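Local coordinates for chorismate mutase (Burkholderia thailandensis, PDB 6CNZ), which probably catalyses the Claisen rearrangement of chorismate to prephenate, a step on the way to phenylalanine and tyrosine, at residues Asp77-Ala82 with Gly164-His169. Sequence-based numbering, arbitrary orientation.
Sequences DDQIAA and GTALSH
Asp78 reaches from helix 69-96 over the C-terminal end of helix 157-166, and each step of its side chain meets something different. Asp78 CB lies against two backbone carbonyl oxygens of the last helical turn, 3.5 Å from Thr165 O and slightly farther from Ala166 O. CG stands beside the backbone N of Asp78 (chi1 -71°), which carries the carboxylate past that turn to His169. There OD2 accepts from ND1 at the edge of the imidazole; the carboxylate and ring planes are 21° apart, nearly coplanar, and the N-H...O angle is 156°. The modelled separation of His169 ND1 and Asp78 OD2, 2.4 Å, is too short to be read literally at this resolution. A water also donates to OD2 and to Ala166 O while accepting from His169 N, so it links the carboxylate both to the helix end and to the backbone of His169.

Ala166 O has a second donor in Gln79. The bend at chi2 helps turn the amide back to the contact, and Gln79 NE2 donates a hydrogen bond to Ala166 O at 2.7 Å; the bond is bent at the hydrogen, although the oxygen lies close to the plane of the Gln79 amide. NE2 also bonds Phe75 O, one turn earlier, which helps fix the amide's rotation. The apolar part is small: Ala82 CB meets Ala166 CB at 3.7 Å, and Thr165 CG2 rests near Ala81 CB, while Thr165 OG1 bonds Gln85. Ser168 OG folds back to Thr165 O at 2.9 Å.

Leu167 is the first residue to leave helical geometry, and the carbonyls of the two residues before it, Thr165 and Ala166, take side-chain donors, that of Ala166 also a water. The arrangement is a polar helix C-terminus docked on a long helix of an all-helical chorismate mutase, with a His-carboxylate hydrogen bond joining that helix to the C-terminal tail.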
loop_
_atom_site.group_PDB
_atom_site.type_symbol
_atom_site.label_atom_id
_atom_site.label_comp_id
_atom_site.label_asym_id
_atom_site.label_seq_id
_atom_site.Cartn_x
_atom_site.Cartn_y
_atom_site.Cartn_z
ATOM N N ASP A 77 15.888 10.820 -2.461
ATOM C CA ASP A 77 15.726 12.040 -3.257
ATOM C C ASP A 77 14.571 11.898 -4.242
ATOM O O ASP A 77 13.729 12.799 -4.362
ATOM C CB ASP A 77 17.006 12.371 -4.027
ATOM C CG ASP A 77 18.046 13.079 -3.176
ATOM O OD1 ASP A 77 17.687 13.666 -2.126
ATOM O OD2 ASP A 77 19.238 13.054 -3.567
ATOM N N ASP A 78 14.509 10.749 -4.934
ATOM C CA ASP A 78 13.448 10.490 -5.907
ATOM C C ASP A 78 12.079 10.311 -5.245
ATOM O O ASP A 78 11.060 10.679 -5.842
ATOM C CB ASP A 78 13.780 9.256 -6.750
ATOM C CG ASP A 78 14.922 9.508 -7.735
ATOM O OD1 ASP A 78 15.168 10.675 -8.095
ATOM O OD2 ASP A 78 15.551 8.531 -8.173
ATOM N N GLN A 79 12.022 9.711 -4.046
ATOM C CA GLN A 79 10.732 9.584 -3.351
ATOM C C GLN A 79 10.165 10.953 -3.014
ATOM O O GLN A 79 8.971 11.215 -3.218
ATOM C CB GLN A 79 10.860 8.751 -2.065
ATOM C CG GLN A 79 11.440 7.332 -2.256
ATOM C CD GLN A 79 10.913 6.632 -3.497
ATOM O OE1 GLN A 79 9.741 6.239 -3.557
ATOM N NE2 GLN A 79 11.783 6.461 -4.501
ATOM N N ILE A 80 11.022 11.832 -2.487
ATOM C CA ILE A 80 10.650 13.215 -2.184
ATOM C C ILE A 80 10.211 13.949 -3.455
ATOM O O ILE A 80 9.135 14.559 -3.496
ATOM C CB ILE A 80 11.829 13.923 -1.486
ATOM C CG1 ILE A 80 12.076 13.294 -0.110
ATOM C CG2 ILE A 80 11.610 15.448 -1.383
ATOM C CD1 ILE A 80 13.463 13.596 0.466
ATOM N N ALA A 81 11.035 13.900 -4.513
ATOM C CA ALA A 81 10.666 14.548 -5.776
ATOM C C ALA A 81 9.300 14.079 -6.268
ATOM O O ALA A 81 8.483 14.884 -6.739
ATOM C CB ALA A 81 11.726 14.256 -6.843
ATOM N N ALA A 82 9.055 12.769 -6.187
ATOM C CA ALA A 82 7.800 12.187 -6.660
ATOM C C ALA A 82 6.624 12.647 -5.809
ATOM O O ALA A 82 5.547 12.968 -6.336
ATOM C CB ALA A 82 7.898 10.659 -6.640
ATOM N N GLY A 164 6.947 6.920 -11.847
ATOM C CA GLY A 164 8.137 6.822 -12.688
ATOM C C GLY A 164 9.296 7.631 -12.128
ATOM O O GLY A 164 10.423 7.143 -12.042
ATOM N N THR A 165 9.023 8.878 -11.718
ATOM C CA THR A 165 10.035 9.676 -11.023
ATOM C C THR A 165 10.618 8.912 -9.841
ATOM O O THR A 165 11.841 8.849 -9.669
ATOM C CB THR A 165 9.428 11.003 -10.550
ATOM O OG1 THR A 165 8.949 11.739 -11.677
ATOM C CG2 THR A 165 10.461 11.855 -9.809
ATOM N N ALA A 166 9.752 8.285 -9.040
ATOM C CA ALA A 166 10.199 7.654 -7.804
ATOM C C ALA A 166 11.117 6.471 -8.060
ATOM O O ALA A 166 11.912 6.105 -7.183
ATOM C CB ALA A 166 8.998 7.190 -6.973
ATOM N N LEU A 167 10.994 5.826 -9.213
ATOM C CA LEU A 167 11.785 4.638 -9.507
ATOM C C LEU A 167 12.848 4.906 -10.570
ATOM O O LEU A 167 13.321 3.973 -11.221
ATOM C CB LEU A 167 10.856 3.502 -9.927
ATOM C CG LEU A 167 9.821 3.186 -8.824
ATOM C CD1 LEU A 167 8.669 2.314 -9.321
ATOM C CD2 LEU A 167 10.524 2.533 -7.633
ATOM N N SER A 168 13.251 6.162 -10.741
ATOM C CA SER A 168 14.065 6.530 -11.892
ATOM C C SER A 168 15.565 6.344 -11.670
ATOM O O SER A 168 16.332 6.486 -12.628
ATOM C CB SER A 168 13.757 7.976 -12.319
ATOM O OG SER A 168 14.224 8.936 -11.375
ATOM N N HIS A 169 16.011 5.991 -10.459
ATOM C CA HIS A 169 17.420 5.653 -10.244
ATOM C C HIS A 169 17.581 4.317 -9.528
ATOM O O HIS A 169 18.574 4.097 -8.825
ATOM C CB HIS A 169 18.152 6.751 -9.478
ATOM C CG HIS A 169 18.122 8.074 -10.164
ATOM N ND1 HIS A 169 17.086 8.969 -10.007
ATOM C CD2 HIS A 169 18.983 8.644 -11.043
ATOM C CE1 HIS A 169 17.316 10.042 -10.744
ATOM N NE2 HIS A 169 18.461 9.869 -11.383
HETATM O O HOH W 1 14.765 6.002 -8.038
#